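Local coordinates for hypothetical protein (Ruminococcus gnavus, PDB 4GL6) that is of unknown function and belongs to the DUF5037 family, named after a domain that has yet to be assigned a role, at residues Y99-I105 and L139-Y145; L79-M84 and I119-Y125. All coordinates share one frame; numbering follows the deposited sequence.

Interaction 1. Residues Y99-I105 and L139-Y145; sequences YYIQGDI and LGSAWVY
Gln102 and Trp143 face each other as a hydrogen-bonded pair of two antiparallel strands, the Trp143 N–H reaching Gln102 O over 2.8 Å in an almost straight line (178°). The same two-way backbone pairing holds Tyr100 to Tyr145 and Asp104 to Ser141, giving six bonds between the strands.

Gln102, Asp104, Trp143 and Tyr145 share one face of the sheet. In Asp104, CG anti to the backbone N (chi1 -178°) puts the carboxylate alongside the indole, where OD2 accepts a weak bond from Trp143 NE1 at 3.3 Å, near the plane of the ring. Asp104 CB lies in that plane too, at the indole edge. The extended Gln102 side chain crosses the indole at a slant, the amide and ring planes 77° apart. One water joins Gln102 OE1, at 2.6 Å, to the hydroxyl of Tyr145, so a long amide and a long phenol suit these positions. On the other face beta-branched Ile101 and Val144 meet through their CG2 methyls, 4.2 Å apart, while Gly103 and Ala142 keep the surface low.

Further out, Ser199 and Glu202 bind the two ends of the Gln102 amide and fix its rotation. Tyr178 and Tyr180 of the next strand stack on Trp143 and Tyr145, respectively, and helix 75-95 packs against the face of Ile101 and Ala142. The pair forms one margin of a mixed four-stranded sheet within the chain. Its chemistry is thus divided: aliphatic groups meet a helix on one face; on the other, aromatic rings pack beside polar groups, and the buried Gln102 amide is met by Ser199, Glu202 and the water.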
loop_
_atom_site.group_PDB
_atom_site.type_symbol
_atom_site.label_atom_id
_atom_site.label_comp_id
_atom_site.label_asym_id
_atom_site.label_seq_id
_atom_site.Cartn_x
_atom_site.Cartn_y
_atom_site.Cartn_z
ATOM N N TYR A 99 7.428 -10.042 8.727
ATOM C CA TYR A 99 7.482 -9.038 7.682
ATOM C C TYR A 99 6.183 -8.245 7.623
ATOM O O TYR A 99 5.171 -8.661 8.184
ATOM C CB TYR A 99 7.704 -9.705 6.297
ATOM C CG TYR A 99 6.722 -10.829 6.035
ATOM C CD1 TYR A 99 5.434 -10.570 5.555
ATOM C CD2 TYR A 99 7.058 -12.146 6.313
ATOM C CE1 TYR A 99 4.516 -11.597 5.344
ATOM C CE2 TYR A 99 6.146 -13.185 6.092
ATOM C CZ TYR A 99 4.876 -12.903 5.609
ATOM O OH TYR A 99 3.984 -13.921 5.404
ATOM N N TYR A 100 6.220 -7.122 6.918
ATOM C CA TYR A 100 5.036 -6.322 6.679
ATOM C C TYR A 100 5.085 -5.908 5.209
ATOM O O TYR A 100 6.070 -5.283 4.777
ATOM C CB TYR A 100 4.993 -5.106 7.595
ATOM C CG TYR A 100 3.658 -4.391 7.542
ATOM C CD1 TYR A 100 3.376 -3.467 6.521
ATOM C CD2 TYR A 100 2.677 -4.624 8.506
ATOM C CE1 TYR A 100 2.152 -2.802 6.465
ATOM C CE2 TYR A 100 1.454 -3.956 8.465
ATOM C CZ TYR A 100 1.196 -3.046 7.441
ATOM O OH TYR A 100 0.000 -2.387 7.377
ATOM N N ILE A 101 4.040 -6.259 4.457
ATOM C CA ILE A 101 3.945 -5.933 3.045
ATOM C C ILE A 101 2.904 -4.836 2.918
ATOM O O ILE A 101 1.727 -5.054 3.208
ATOM C CB ILE A 101 3.522 -7.153 2.213
ATOM C CG1 ILE A 101 4.507 -8.323 2.441
ATOM C CG2 ILE A 101 3.429 -6.772 0.742
ATOM C CD1 ILE A 101 4.043 -9.643 1.856
ATOM N N GLN A 102 3.338 -3.660 2.471
ATOM C CA GLN A 102 2.459 -2.497 2.305
ATOM C C GLN A 102 2.249 -2.170 0.815
ATOM O O GLN A 102 3.177 -1.735 0.129
ATOM C CB GLN A 102 3.068 -1.297 3.003
ATOM C CG GLN A 102 2.142 -0.106 3.127
ATOM C CD GLN A 102 2.887 1.126 3.549
ATOM O OE1 GLN A 102 3.684 1.663 2.785
ATOM N NE2 GLN A 102 2.613 1.597 4.738
ATOM N N GLY A 103 1.031 -2.368 0.335
ATOM C CA GLY A 103 0.676 -2.058 -1.050
ATOM C C GLY A 103 0.333 -0.587 -1.165
ATOM O O GLY A 103 -0.382 -0.068 -0.318
ATOM N N ASP A 104 0.831 0.065 -2.217
ATOM C CA ASP A 104 0.645 1.499 -2.476
ATOM C C ASP A 104 0.098 1.689 -3.891
ATOM O O ASP A 104 0.851 1.913 -4.837
ATOM C CB ASP A 104 1.994 2.213 -2.259
ATOM C CG ASP A 104 1.926 3.733 -2.444
ATOM O OD1 ASP A 104 0.844 4.362 -2.387
ATOM O OD2 ASP A 104 3.007 4.301 -2.630
ATOM N N ILE A 105 -1.223 1.550 -4.007
ATOM C CA ILE A 105 -1.964 1.687 -5.259
ATOM C C ILE A 105 -2.847 2.919 -5.138
ATOM O O ILE A 105 -3.600 3.016 -4.211
ATOM C CB ILE A 105 -2.818 0.442 -5.526
ATOM C CG1 ILE A 105 -1.896 -0.759 -5.811
ATOM C CG2 ILE A 105 -3.752 0.649 -6.727
ATOM C CD1 ILE A 105 -2.575 -2.108 -5.842
ATOM N N LEU A 139 1.028 0.464 -11.966
ATOM C CA LEU A 139 0.032 -0.302 -11.205
ATOM C C LEU A 139 0.100 0.088 -9.743
ATOM O O LEU A 139 -0.925 0.361 -9.105
ATOM C CB LEU A 139 0.279 -1.806 -11.343
ATOM C CG LEU A 139 0.072 -2.394 -12.737
ATOM C CD1 LEU A 139 0.471 -3.860 -12.685
ATOM C CD2 LEU A 139 -1.345 -2.242 -13.266
ATOM N N GLY A 140 1.321 0.132 -9.242
ATOM C CA GLY A 140 1.579 0.595 -7.888
ATOM C C GLY A 140 2.979 0.261 -7.432
ATOM O O GLY A 140 3.831 -0.164 -8.228
ATOM N N SER A 141 3.191 0.463 -6.138
ATOM C CA SER A 141 4.449 0.175 -5.488
ATOM C C SER A 141 4.181 -0.714 -4.293
ATOM O O SER A 141 3.102 -0.670 -3.718
ATOM C CB SER A 141 5.099 1.469 -5.053
ATOM O OG SER A 141 5.277 2.283 -6.194
ATOM N N ALA A 142 5.141 -1.570 -3.968
ATOM C CA ALA A 142 5.062 -2.421 -2.777
ATOM C C ALA A 142 6.218 -2.044 -1.878
ATOM O O ALA A 142 7.358 -2.007 -2.353
ATOM C CB ALA A 142 5.145 -3.870 -3.151
ATOM N N TRP A 143 5.912 -1.725 -0.615
ATOM C CA TRP A 143 6.907 -1.393 0.410
ATOM C C TRP A 143 6.914 -2.563 1.348
ATOM O O TRP A 143 6.025 -2.692 2.184
ATOM C CB TRP A 143 6.559 -0.079 1.116
ATOM C CG TRP A 143 6.409 1.044 0.129
ATOM C CD1 TRP A 143 5.255 1.442 -0.540
ATOM C CD2 TRP A 143 7.453 1.906 -0.371
ATOM N NE1 TRP A 143 5.517 2.476 -1.384
ATOM C CE2 TRP A 143 6.817 2.812 -1.324
ATOM C CE3 TRP A 143 8.798 2.030 -0.125
ATOM C CZ2 TRP A 143 7.534 3.798 -2.000
ATOM C CZ3 TRP A 143 9.514 3.022 -0.797
ATOM C CH2 TRP A 143 8.896 3.878 -1.723
ATOM N N VAL A 144 7.913 -3.431 1.183
ATOM C CA VAL A 144 8.082 -4.626 1.989
ATOM C C VAL A 144 9.148 -4.374 3.058
ATOM O O VAL A 144 10.260 -3.945 2.748
ATOM C CB VAL A 144 8.505 -5.811 1.133
ATOM C CG1 VAL A 144 8.663 -7.047 2.004
ATOM C CG2 VAL A 144 7.464 -6.057 0.038
ATOM N N TYR A 145 8.797 -4.669 4.308
ATOM C CA TYR A 145 9.672 -4.521 5.478
ATOM C C TYR A 145 9.875 -5.912 6.096
ATOM O O TYR A 145 8.909 -6.494 6.573
ATOM C CB TYR A 145 9.019 -3.538 6.468
ATOM C CG TYR A 145 8.846 -2.156 5.865
ATOM C CD1 TYR A 145 9.916 -1.261 5.823
ATOM C CD2 TYR A 145 7.641 -1.769 5.281
ATOM C CE1 TYR A 145 9.786 -0.011 5.240
ATOM C CE2 TYR A 145 7.497 -0.517 4.695
ATOM C CZ TYR A 145 8.577 0.360 4.678
ATOM O OH TYR A 145 8.460 1.604 4.110
HETATM O O HOH W 1 6.133 2.296 3.461
#

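Interaction 2. Residues L79-M84 and I119-Y125; sequences LLAKQM and ISQWKNY
Leu80 holds CG beside its backbone nitrogen (chi1 -74°), which sends both methyls across to the 119-125 segment, and Tyr125 swings its ring out opposite its own nitrogen (chi1 177°) to receive them. CD1 of Leu80 sits over one face of the phenol ring, 3.7 Å from the centroid, a CH-pi contact. CD2, the other branch, lies 3.9 Å from CE3 of Trp122 and also touches the carbonyl oxygens of Ile119 and Ser120; a branched leucine can thus meet both rings at once.

This is packing of helix 75-95 against the bend where helix 116-119 gives way to helix 122-129, with Gln121 as N-cap of the latter. Here Gln83 supplies the polar link. Its NE2 donates to Ser120 O at 2.9 Å, nearly straight at 172°, and to Leu79 O one turn back; both acceptors lie in the amide plane, which fixes the rotation of the group. Replacing Gln83 by alanine removes the amide, and Ser120 O would probably be left without this donor, with a gap beside CB of Trp122.

One turn before Gln83, Leu79 CD1 rests 3.8 Å from Ser120 CB. The indole N–H of Trp122 is bound by Leu171 O, and the Tyr125 hydroxyl by Leu139 O.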
loop_
_atom_site.group_PDB
_atom_site.type_symbol
_atom_site.label_atom_id
_atom_site.label_comp_id
_atom_site.label_asym_id
_atom_site.label_seq_id
_atom_site.Cartn_x
_atom_site.Cartn_y
_atom_site.Cartn_z
ATOM N N LEU A 79 -8.776 -2.704 -1.678
ATOM C CA LEU A 79 -8.962 -4.063 -2.164
ATOM C C LEU A 79 -7.909 -4.425 -3.218
ATOM O O LEU A 79 -7.449 -5.575 -3.247
ATOM C CB LEU A 79 -10.371 -4.252 -2.733
ATOM C CG LEU A 79 -11.549 -4.092 -1.768
ATOM C CD1 LEU A 79 -12.861 -4.126 -2.560
ATOM C CD2 LEU A 79 -11.517 -5.153 -0.686
ATOM N N LEU A 80 -7.524 -3.458 -4.063
ATOM C CA LEU A 80 -6.466 -3.678 -5.061
ATOM C C LEU A 80 -5.104 -3.858 -4.335
ATOM O O LEU A 80 -4.354 -4.774 -4.667
ATOM C CB LEU A 80 -6.446 -2.579 -6.140
ATOM C CG LEU A 80 -7.559 -2.567 -7.217
ATOM C CD1 LEU A 80 -7.508 -1.291 -8.048
ATOM C CD2 LEU A 80 -7.488 -3.764 -8.162
ATOM N N ALA A 81 -4.827 -3.021 -3.332
ATOM C CA ALA A 81 -3.627 -3.154 -2.481
ATOM C C ALA A 81 -3.572 -4.508 -1.790
ATOM O O ALA A 81 -2.519 -5.129 -1.776
ATOM C CB ALA A 81 -3.531 -2.037 -1.420
ATOM N N LYS A 82 -4.707 -4.967 -1.250
ATOM C CA LYS A 82 -4.795 -6.282 -0.578
ATOM C C LYS A 82 -4.329 -7.418 -1.517
ATOM O O LYS A 82 -3.585 -8.328 -1.102
ATOM C CB LYS A 82 -6.227 -6.543 -0.050
ATOM C CG LYS A 82 -6.448 -7.829 0.766
ATOM C CD LYS A 82 -7.873 -7.898 1.325
ATOM C CE LYS A 82 -8.178 -9.242 1.983
ATOM N NZ LYS A 82 -7.210 -9.591 3.060
ATOM N N GLN A 83 -4.744 -7.337 -2.777
ATOM C CA GLN A 83 -4.344 -8.320 -3.791
ATOM C C GLN A 83 -2.871 -8.235 -4.149
ATOM O O GLN A 83 -2.227 -9.265 -4.342
ATOM C CB GLN A 83 -5.217 -8.212 -5.039
ATOM C CG GLN A 83 -6.572 -8.838 -4.824
ATOM C CD GLN A 83 -7.566 -8.333 -5.812
ATOM O OE1 GLN A 83 -7.838 -8.974 -6.832
ATOM N NE2 GLN A 83 -8.087 -7.145 -5.545
HETATM N N MSE A 84 -2.348 -7.018 -4.251
HETATM C CA MSE A 84 -0.914 -6.798 -4.555
HETATM C C MSE A 84 -0.054 -7.393 -3.409
HETATM O O MSE A 84 0.897 -8.130 -3.651
HETATM C CB MSE A 84 -0.607 -5.308 -4.785
HETATM C CG MSE A 84 0.726 -5.066 -5.482
HETATM SE SE MSE A 84 1.285 -3.230 -5.363
HETATM C CE MSE A 84 2.930 -3.246 -6.411
ATOM N N ILE A 119 -13.862 -2.269 -10.467
ATOM C CA ILE A 119 -12.457 -1.809 -10.345
ATOM C C ILE A 119 -11.561 -2.701 -9.481
ATOM O O ILE A 119 -10.366 -2.818 -9.745
ATOM C CB ILE A 119 -12.380 -0.325 -9.835
ATOM C CG1 ILE A 119 -11.007 0.336 -10.067
ATOM C CG2 ILE A 119 -12.735 -0.203 -8.353
ATOM C CD1 ILE A 119 -10.649 0.573 -11.517
ATOM N N SER A 120 -12.138 -3.304 -8.448
ATOM C CA SER A 120 -11.392 -4.153 -7.504
ATOM C C SER A 120 -10.908 -5.491 -8.078
ATOM O O SER A 120 -10.122 -6.166 -7.438
ATOM C CB SER A 120 -12.230 -4.427 -6.263
ATOM O OG SER A 120 -13.339 -5.239 -6.605
ATOM N N GLN A 121 -11.400 -5.907 -9.239
ATOM C CA GLN A 121 -10.869 -7.097 -9.899
ATOM C C GLN A 121 -9.548 -6.712 -10.577
ATOM O O GLN A 121 -9.516 -5.851 -11.472
ATOM C CB GLN A 121 -11.804 -7.615 -10.952
ATOM C CG GLN A 121 -13.152 -8.029 -10.432
ATOM C CD GLN A 121 -13.899 -8.755 -11.515
ATOM O OE1 GLN A 121 -14.803 -8.200 -12.124
ATOM N NE2 GLN A 121 -13.441 -9.954 -11.842
ATOM N N TRP A 122 -8.474 -7.377 -10.166
ATOM C CA TRP A 122 -7.129 -7.103 -10.675
ATOM C C TRP A 122 -7.053 -7.075 -12.190
ATOM O O TRP A 122 -6.467 -6.154 -12.759
ATOM C CB TRP A 122 -6.139 -8.098 -10.091
ATOM C CG TRP A 122 -4.740 -7.680 -10.336
ATOM C CD1 TRP A 122 -3.895 -8.114 -11.331
ATOM C CD2 TRP A 122 -3.993 -6.685 -9.609
ATOM N NE1 TRP A 122 -2.691 -7.489 -11.253
ATOM C CE2 TRP A 122 -2.680 -6.616 -10.251
ATOM C CE3 TRP A 122 -4.255 -5.872 -8.520
ATOM C CZ2 TRP A 122 -1.686 -5.769 -9.807
ATOM C CZ3 TRP A 122 -3.241 -5.026 -8.077
ATOM C CH2 TRP A 122 -1.986 -4.979 -8.707
ATOM N N LYS A 123 -7.676 -8.054 -12.845
ATOM C CA LYS A 123 -7.695 -8.110 -14.314
ATOM C C LYS A 123 -8.227 -6.811 -14.981
ATOM O O LYS A 123 -7.655 -6.353 -15.968
ATOM C CB LYS A 123 -8.446 -9.340 -14.831
ATOM C CG LYS A 123 -9.883 -9.511 -14.338
ATOM C CD LYS A 123 -10.731 -10.373 -15.285
ATOM C CE LYS A 123 -12.198 -10.391 -14.868
ATOM N NZ LYS A 123 -13.095 -10.920 -15.928
ATOM N N ASN A 124 -9.277 -6.211 -14.414
ATOM C CA ASN A 124 -9.862 -4.970 -14.944
ATOM C C ASN A 124 -8.980 -3.782 -14.704
ATOM O O ASN A 124 -8.932 -2.857 -15.525
ATOM C CB ASN A 124 -11.224 -4.675 -14.312
ATOM C CG ASN A 124 -12.286 -5.662 -14.722
ATOM O OD1 ASN A 124 -12.228 -6.256 -15.792
ATOM N ND2 ASN A 124 -13.287 -5.814 -13.881
ATOM N N TYR A 125 -8.326 -3.782 -13.546
ATOM C CA TYR A 125 -7.427 -2.708 -13.168
ATOM C C TYR A 125 -6.218 -2.666 -14.108
ATOM O O TYR A 125 -5.839 -1.595 -14.569
ATOM C CB TYR A 125 -7.026 -2.842 -11.692
ATOM C CG TYR A 125 -6.031 -1.809 -11.238
ATOM C CD1 TYR A 125 -6.322 -0.450 -11.333
ATOM C CD2 TYR A 125 -4.794 -2.184 -10.690
ATOM C CE1 TYR A 125 -5.394 0.522 -10.909
ATOM C CE2 TYR A 125 -3.857 -1.218 -10.264
ATOM C CZ TYR A 125 -4.168 0.122 -10.385
ATOM O OH TYR A 125 -3.274 1.037 -9.967
#

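Overall arrangement
After an N-terminal helix and a first, antiparallel sheet, the chain enters helix 75-95, passes into strand 99-104, returns through helices 116-119 and 122-129, and then enters strand 140-147. Interaction 2 closes a loop from 79-84 to 119-125 that contains the strand 99-104, while interaction 1 closes another from 99-105 to 139-145 that contains helix 122-129. The two loops therefore cross rather than nest. The centres of the two contacts lie about 14 Å apart, yet their residues touch: Ile105 packs through CD1 on Leu80 O and through CG2 on Tyr125 OH. Together they tie two successive helix-strand units, joining the sheet's margin to the helical layer beside it.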